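Local coordinates for protein Exo-beta-1,4-mannosidase (Rhizomucor miehei, PDB 4LYP) that probably hydrolyses terminal beta-linked mannose residues from mannosides as a fungal family 5 glycoside hydrolase built on a TIM barrel, at residues A89-N94 and Q431-Y436; E103-Q108 and G168-P173. All blocks are in the same frame, centred on the assembly; numbering follows the deposited sequence.

Contact 1: residues A89-N94 and Q431-Y436; sequences AEMGIN and QIIKDY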
ATOM      1  N   ALA A  89       3.012 -15.056   7.100  1.00  7.66           N
ATOM      2  CA  ALA A  89       2.002 -15.823   7.837  1.00  9.14           C
ATOM      3  C   ALA A  89       2.559 -16.220   9.189  1.00  9.88           C
ATOM      4  O   ALA A  89       1.885 -16.112  10.221  1.00  9.86           O
ATOM      5  CB  ALA A  89       1.610 -17.061   7.072  1.00 10.22           C
ATOM      6  N   GLU A  90       3.855 -16.595   9.249  1.00  9.17           N
ATOM      7  CA  GLU A  90       4.493 -17.027  10.518  1.00  9.89           C
ATOM      8  C   GLU A  90       4.635 -15.834  11.457  1.00  9.87           C
ATOM      9  O   GLU A  90       4.632 -16.040  12.668  1.00 12.29           O
ATOM     10  CB  GLU A  90       5.836 -17.729  10.210  1.00 11.08           C
ATOM     11  CG  GLU A  90       5.531 -19.127   9.556  1.00 15.79           C
ATOM     12  CD  GLU A  90       6.741 -19.778   8.946  1.00 19.44           C
ATOM     13  OE1 GLU A  90       7.814 -19.109   8.674  1.00 24.59           O
ATOM     14  OE2 GLU A  90       6.572 -20.960   8.590  1.00 21.68           O
ATOM     15  N   MET A  91       4.746 -14.633  10.936  1.00  8.72           N
ATOM     16  CA  MET A  91       4.759 -13.474  11.793  1.00 10.09           C
ATOM     17  C   MET A  91       3.369 -12.925  12.114  1.00  8.72           C
ATOM     18  O   MET A  91       3.263 -11.842  12.723  1.00 10.19           O
ATOM     19  CB  MET A  91       5.715 -12.386  11.351  1.00 20.29           C
ATOM     20  CG  MET A  91       5.370 -11.594  10.195  1.00 18.09           C
ATOM     21  SD  MET A  91       6.704 -10.331   9.787  1.00 17.50           S
ATOM     22  CE  MET A  91       7.552 -11.494   8.970  1.00  7.61           C
ATOM     23  N   GLY A  92       2.330 -13.680  11.780  1.00  8.01           N
ATOM     24  CA  GLY A  92       1.002 -13.326  12.224  1.00  8.01           C
ATOM     25  C   GLY A  92       0.237 -12.408  11.274  1.00  7.86           C
ATOM     26  O   GLY A  92      -0.793 -11.846  11.680  1.00  8.62           O
ATOM     27  N   ILE A  93       0.725 -12.172  10.051  1.00  7.88           N
ATOM     28  CA  ILE A  93       0.059 -11.225   9.128  0.60  7.31           C
ATOM     29  C   ILE A  93      -1.178 -11.904   8.546  1.00  7.03           C
ATOM     30  O   ILE A  93      -1.124 -13.036   8.036  1.00  8.85           O
ATOM     31  CB  ILE A  93       1.082 -10.724   8.077  0.60  7.73           C
ATOM     32  CG1 ILE A  93       2.122  -9.778   8.757  0.60  8.42           C
ATOM     33  CG2 ILE A  93       0.430 -10.216   6.804  0.60  8.21           C
ATOM     34  CD1 ILE A  93       3.463  -9.697   8.009  0.60  6.83           C
ATOM     35  N   ASN A  94      -2.274 -11.136   8.498  1.00  6.51           N
ATOM     36  CA  ASN A  94      -3.518 -11.612   7.892  1.00  7.25           C
ATOM     37  C   ASN A  94      -3.944 -10.775   6.672  1.00  6.09           C
ATOM     38  O   ASN A  94      -4.999 -11.083   6.081  1.00  7.53           O
ATOM     39  CB  ASN A  94      -4.678 -11.732   8.865  1.00  7.56           C
ATOM     40  CG  ASN A  94      -5.263 -10.394   9.259  1.00  7.76           C
ATOM     41  OD1 ASN A  94      -4.637  -9.331   9.006  1.00  7.40           O
ATOM     42  ND2 ASN A  94      -6.387 -10.396   9.939  1.00  8.53           N
ATOM     43  N   GLN A 431      10.308  -9.605  15.156  1.00  8.96           N
ATOM     44  CA  GLN A 431       9.727 -10.131  16.405  1.00 10.05           C
ATOM     45  C   GLN A 431       8.704  -9.100  16.947  1.00  9.59           C
ATOM     46  O   GLN A 431       7.672  -9.480  17.524  1.00 10.10           O
ATOM     47  CB  GLN A 431      10.792 -10.422  17.438  1.00 12.01           C
ATOM     48  CG  GLN A 431      10.224 -11.002  18.741  1.00 16.64           C
ATOM     49  CD  GLN A 431       9.657 -12.378  18.557  1.00 16.64           C
ATOM     50  OE1 GLN A 431      10.361 -13.232  18.026  1.00 24.64           O
ATOM     51  NE2 GLN A 431       8.377 -12.629  18.973  1.00 19.28           N
ATOM     52  N   ILE A 432       8.993  -7.803  16.795  1.00  9.45           N
ATOM     53  CA  ILE A 432       8.086  -6.790  17.239  1.00  8.59           C
ATOM     54  C   ILE A 432       6.770  -6.808  16.455  1.00  7.97           C
ATOM     55  O   ILE A 432       5.656  -6.655  16.998  1.00  9.00           O
ATOM     56  CB  ILE A 432       8.786  -5.434  17.138  1.00  9.64           C
ATOM     57  CG1 ILE A 432       9.915  -5.406  18.247  1.00 13.76           C
ATOM     58  CG2 ILE A 432       7.814  -4.260  17.318  1.00 11.13           C
ATOM     59  CD1 ILE A 432      10.888  -4.308  17.998  1.00 13.88           C
ATOM     60  N   ILE A 433       6.858  -7.018  15.143  1.00  7.50           N
ATOM     61  CA  ILE A 433       5.687  -7.192  14.291  1.00  7.53           C
ATOM     62  C   ILE A 433       4.904  -8.421  14.702  1.00  7.34           C
ATOM     63  O   ILE A 433       3.655  -8.393  14.832  1.00  7.38           O
ATOM     64  CB  ILE A 433       6.109  -7.236  12.822  1.00  7.36           C
ATOM     65  CG1 ILE A 433       6.710  -5.902  12.392  1.00  7.83           C
ATOM     66  CG2 ILE A 433       4.923  -7.642  11.949  1.00  9.06           C
ATOM     67  CD1 ILE A 433       7.565  -6.011  11.151  1.00  8.68           C
ATOM     68  N   LYS A 434       5.591  -9.540  14.948  1.00  7.99           N
ATOM     69  CA  LYS A 434       4.932 -10.790  15.346  1.00  8.91           C
ATOM     70  C   LYS A 434       4.185 -10.587  16.660  1.00  8.97           C
ATOM     71  O   LYS A 434       3.011 -11.033  16.765  1.00  9.37           O
ATOM     72  CB  LYS A 434       5.990 -11.891  15.424  1.00 10.47           C
ATOM     73  CG  LYS A 434       5.403 -13.246  15.815  1.00 10.89           C
ATOM     74  CD  LYS A 434       6.501 -14.305  15.931  1.00 14.19           C
ATOM     75  CE  LYS A 434       5.892 -15.698  16.332  1.00 18.66           C
ATOM     76  NZ  LYS A 434       7.028 -16.654  16.348  1.00 22.91           N
ATOM     77  N   ASP A 435       4.806  -9.929  17.614  1.00  8.49           N
ATOM     78  CA  ASP A 435       4.157  -9.729  18.882  1.00 10.83           C
ATOM     79  C   ASP A 435       2.964  -8.806  18.786  1.00  8.93           C
ATOM     80  O   ASP A 435       1.913  -9.046  19.385  1.00  9.71           O
ATOM     81  CB  ASP A 435       5.209  -9.223  19.891  1.00 12.90           C
ATOM     82  CG  ASP A 435       6.266 -10.425  20.322  1.00 17.19           C
ATOM     83  OD1 ASP A 435       6.035 -11.612  19.956  1.00 26.14           O
ATOM     84  OD2 ASP A 435       7.249 -10.124  20.940  1.00 27.54           O
ATOM     85  N   TYR A 436       3.055  -7.757  17.943  1.00  8.27           N
ATOM     86  CA  TYR A 436       1.931  -6.909  17.672  1.00  8.17           C
ATOM     87  C   TYR A 436       0.739  -7.654  17.077  1.00  7.51           C
ATOM     88  O   TYR A 436      -0.400  -7.523  17.499  1.00  8.23           O
ATOM     89  CB  TYR A 436       2.332  -5.760  16.719  1.00  8.26           C
ATOM     90  CG  TYR A 436       1.132  -5.070  16.053  1.00  7.60           C
ATOM     91  CD1 TYR A 436       0.252  -4.291  16.784  1.00  7.84           C
ATOM     92  CD2 TYR A 436       0.995  -5.137  14.685  1.00  8.32           C
ATOM     93  CE1 TYR A 436      -0.723  -3.578  16.150  1.00  7.65           C
ATOM     94  CE2 TYR A 436       0.003  -4.449  14.045  1.00  8.40           C
ATOM     95  CZ  TYR A 436      -0.830  -3.608  14.792  1.00  8.73           C
ATOM     96  OH  TYR A 436      -1.818  -2.849  14.158  1.00 10.42           O
TER
HETATM   97  O   HOH W   1       7.680 -17.170  13.717  1.00 26.59           O

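Contact 2: residues E103-Q108 and G168-P173; sequences EGPDDQ and GNQTIP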
ATOM      1  N   GLU A 103       2.095   0.651 -15.042  1.00  6.96           N
ATOM      2  CA  GLU A 103       2.002   1.144 -16.393  1.00  7.41           C
ATOM      3  C   GLU A 103       3.375   1.247 -17.017  1.00  7.34           C
ATOM      4  O   GLU A 103       4.353   1.689 -16.380  1.00  7.57           O
ATOM      5  CB  GLU A 103       1.263   2.491 -16.432  1.00  8.49           C
ATOM      6  CG  GLU A 103      -0.216   2.366 -16.072  1.00  8.39           C
ATOM      7  CD  GLU A 103      -0.473   2.294 -14.553  1.00  7.73           C
ATOM      8  OE1 GLU A 103       0.098   3.009 -13.758  1.00  8.57           O
ATOM      9  OE2 GLU A 103      -1.414   1.498 -14.218  1.00  8.61           O
ATOM     10  N   GLY A 104       3.460   0.897 -18.316  1.00  7.54           N
ATOM     11  CA  GLY A 104       4.656   1.158 -19.125  1.00  8.23           C
ATOM     12  C   GLY A 104       4.619   2.574 -19.703  1.00  8.15           C
ATOM     13  O   GLY A 104       3.841   3.424 -19.224  1.00  7.73           O
ATOM     14  N   PRO A 105       5.414   2.882 -20.713  1.00  8.00           N
ATOM     15  CA  PRO A 105       6.332   1.927 -21.409  1.00  8.29           C
ATOM     16  C   PRO A 105       7.502   1.460 -20.528  1.00  7.85           C
ATOM     17  O   PRO A 105       7.843   2.108 -19.511  1.00  8.10           O
ATOM     18  CB  PRO A 105       6.812   2.745 -22.608  1.00  9.28           C
ATOM     19  CG  PRO A 105       6.688   4.127 -22.224  1.00 13.30           C
ATOM     20  CD  PRO A 105       5.484   4.258 -21.315  1.00  9.05           C
ATOM     21  N   ASP A 106       8.141   0.378 -20.949  1.00  7.86           N
ATOM     22  CA  ASP A 106       9.128  -0.309 -20.129  1.00  7.61           C
ATOM     23  C   ASP A 106      10.544   0.221 -20.301  1.00  7.01           C
ATOM     24  O   ASP A 106      11.506  -0.402 -19.844  1.00  7.63           O
ATOM     25  CB  ASP A 106       9.104  -1.825 -20.458  1.00  8.87           C
ATOM     26  CG  ASP A 106       7.776  -2.499 -19.965  1.00  7.86           C
ATOM     27  OD1 ASP A 106       7.429  -2.190 -18.791  1.00  8.43           O
ATOM     28  OD2 ASP A 106       7.184  -3.265 -20.693  1.00  9.69           O
ATOM     29  N   ASP A 107      10.700   1.415 -20.910  1.00  7.39           N
ATOM     30  CA  ASP A 107      11.978   2.092 -21.023  1.00  7.83           C
ATOM     31  C   ASP A 107      12.057   3.269 -20.057  1.00  8.22           C
ATOM     32  O   ASP A 107      12.908   4.184 -20.266  1.00 11.72           O
ATOM     33  CB  ASP A 107      12.207   2.559 -22.488  1.00  8.69           C
ATOM     34  CG  ASP A 107      11.246   3.614 -22.910  1.00  8.95           C
ATOM     35  OD1 ASP A 107      10.206   3.878 -22.266  1.00  9.42           O
ATOM     36  OD2 ASP A 107      11.452   4.215 -24.018  1.00 14.41           O
ATOM     37  N   GLN A 108      11.212   3.331 -19.037  1.00  8.64           N
ATOM     38  CA  GLN A 108      11.179   4.489 -18.135  1.00  8.01           C
ATOM     39  C   GLN A 108      11.956   4.184 -16.849  1.00  7.43           C
ATOM     40  O   GLN A 108      11.878   3.107 -16.286  1.00  9.07           O
ATOM     41  CB  GLN A 108       9.765   4.863 -17.770  1.00  8.52           C
ATOM     42  CG  GLN A 108       8.946   5.313 -19.033  1.00  9.33           C
ATOM     43  CD  GLN A 108       9.544   6.576 -19.620  1.00  8.48           C
ATOM     44  OE1 GLN A 108       9.611   7.609 -18.935  1.00 10.21           O
ATOM     45  NE2 GLN A 108       9.978   6.497 -20.871  1.00  9.71           N
ATOM     46  N   GLY A 168       0.282  12.652 -25.220  1.00 14.28           N
ATOM     47  CA  GLY A 168       1.194  12.179 -26.222  1.00 18.41           C
ATOM     48  C   GLY A 168       2.621  12.573 -25.983  1.00 20.43           C
ATOM     49  O   GLY A 168       3.402  12.474 -26.897  1.00 31.82           O
ATOM     50  N   ASN A 169       2.966  13.087 -24.783  1.00 18.58           N
ATOM     51  CA  ASN A 169       4.337  13.479 -24.428  1.00 24.18           C
ATOM     52  C   ASN A 169       4.847  12.561 -23.334  1.00 25.69           C
ATOM     53  O   ASN A 169       4.396  12.642 -22.217  1.00 20.72           O
ATOM     54  CB  ASN A 169       4.261  14.904 -23.957  1.00 30.28           C
ATOM     55  N   GLN A 170       5.776  11.674 -23.673  1.00 20.07           N
ATOM     56  CA  GLN A 170       6.305  10.741 -22.746  1.00 16.79           C
ATOM     57  C   GLN A 170       7.388  11.323 -21.814  1.00 17.45           C
ATOM     58  O   GLN A 170       7.889  10.574 -20.925  1.00 17.97           O
ATOM     59  CB  GLN A 170       6.826   9.514 -23.535  1.00 16.64           C
ATOM     60  CG  GLN A 170       7.290   8.325 -22.630  1.00 14.53           C
ATOM     61  CD  GLN A 170       6.215   7.859 -21.670  1.00 12.23           C
ATOM     62  OE1 GLN A 170       5.105   7.428 -22.126  1.00 12.29           O
ATOM     63  NE2 GLN A 170       6.503   7.878 -20.367  1.00 11.71           N
ATOM     64  N   THR A 171       7.772  12.602 -21.964  1.00 16.98           N
ATOM     65  CA  THR A 171       8.781  13.204 -21.092  1.00 17.71           C
ATOM     66  C   THR A 171       8.151  13.686 -19.792  1.00 17.30           C
ATOM     67  O   THR A 171       7.786  14.798 -19.575  1.00 26.51           O
ATOM     68  CB  THR A 171       9.503  14.338 -21.807  1.00 21.93           C
ATOM     69  OG1 THR A 171      10.016  13.862 -23.058  1.00 24.01           O
ATOM     70  CG2 THR A 171      10.672  14.861 -20.984  1.00 24.32           C
ATOM     71  N   ILE A 172       8.051  12.773 -18.877  1.00 12.51           N
ATOM     72  CA  ILE A 172       7.396  13.075 -17.574  1.00 11.51           C
ATOM     73  C   ILE A 172       8.442  13.810 -16.717  1.00 10.25           C
ATOM     74  O   ILE A 172       9.577  13.340 -16.626  1.00 11.94           O
ATOM     75  CB  ILE A 172       6.951  11.770 -16.952  1.00  9.63           C
ATOM     76  CG1 ILE A 172       5.873  11.094 -17.794  1.00  9.73           C
ATOM     77  CG2 ILE A 172       6.471  11.955 -15.515  1.00 10.76           C
ATOM     78  CD1 ILE A 172       5.502   9.713 -17.261  1.00 10.67           C
ATOM     79  N   PRO A 173       8.046  14.871 -16.003  1.00 10.73           N
ATOM     80  CA  PRO A 173       9.030  15.608 -15.178  1.00 12.03           C
ATOM     81  C   PRO A 173       9.191  14.862 -13.836  1.00 11.16           C
ATOM     82  O   PRO A 173       8.693  15.307 -12.769  1.00 11.46           O
ATOM     83  CB  PRO A 173       8.325  16.963 -15.016  1.00 13.69           C
ATOM     84  CG  PRO A 173       6.841  16.637 -15.031  1.00 12.91           C
ATOM     85  CD  PRO A 173       6.751  15.586 -16.127  1.00 13.67           C
TER

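Contact 1: residues A89-N94 and Q431-Y436
Lys434 sends CG away from its backbone N (chi1 -179°) and stays fully extended to NZ, which lays its methylene chain alongside the carbonyls of Glu90 and Met91. Met91 instead holds CG between its backbone N and carbonyl carbon (chi1 73°), and an extended chi2 carries SD to within 3.9 Å of Ile433 CG2, the two chains crossing at a slant. Thioether and branched aliphatic chain suit this buried side, where Met91 also touches Tyr392 and Ile433 touches Phe389 of strand 386-394. On the polar side, Lys434 CA points its hydrogen almost straight at Met91 O, 3.3 Å away and 164° at the hydrogen; Asn437 ND2 gives the same oxygen a conventional hydrogen bond. The long lysine chain runs on past Glu90 O and places NZ 2.8 Å from a water that in turn donates weakly to Glu90 O, while the Glu90 carboxylate pairs with Lys86. Gly92, at positive phi, accepts a backbone shape that would press a side chain against the preceding carbonyl. Its N bonds to Ala89 O as C-prime residue of the Schellman motif closing helix 78-90, an end that packs through Met91 on helix 429-448, outside the TIM barrel.

Contact 2: residues E103-Q108 and G168-P173
Gln170 meets Pro105 and Gln108 across this contact, on a segment that begins with Gly168, whose positive phi, easy for glycine, takes the chain out of helix 158-167. The Gln170 side chain starts anti to its own N (chi1 -173°) and bends at chi2, presenting the two ends of its amide to different neighbours. OE1 accepts a hydrogen bond from Gln161 NE2 and lies 3.3 Å from CD of Pro105, whose preceding peptide bond, from Gly104, is cis. Proline suits the start of the type I turn from Pro105 to Gln108, which brings its ring and Gln108 to face Gln170. NE2 of Gln170 comes 3.4 Å from Gln108 CD, the amide planes being turned 55° from each other. Gln108 NE2 donates to Asp107 OD1 at 3.0 Å, from above the carboxylate plane, and OE1 is hydrogen-bonded to Tyr174 OH. Glutamine suits both places: each amide offers a donor and an acceptor to separate partners, on a flexible chain. Thr171 then centres an inverse gamma turn and points away, after which Ile172 turns onto Gln161 and Phe184, and Pro173 reaches Glu183 and Phe187. The segment thus bridges helices 158-167 and 181-193, beside the loop from strand 95-99 to helix 125-140.

Contact 1 is partly buried and brings together distant parts of the chain, the end of helix 78-90 and the C-terminal helix 429-448, whereas contact 2 joins two loops at the surface. The two share no secondary-structure element; they lie on opposite sides of the chain's centre, with centres about 38 Å apart, although in sequence contact 2 is nested within the span closed by contact 1. Their chemistry follows their place. Near the barrel wall, apolar side chains meet on one side and a lysine with its water covers the other. In the loops, a proline ring and two amides touch, and the clear hydrogen bonds of these amides go to Asp107, Tyr174 and Gln161 rather than across the contact.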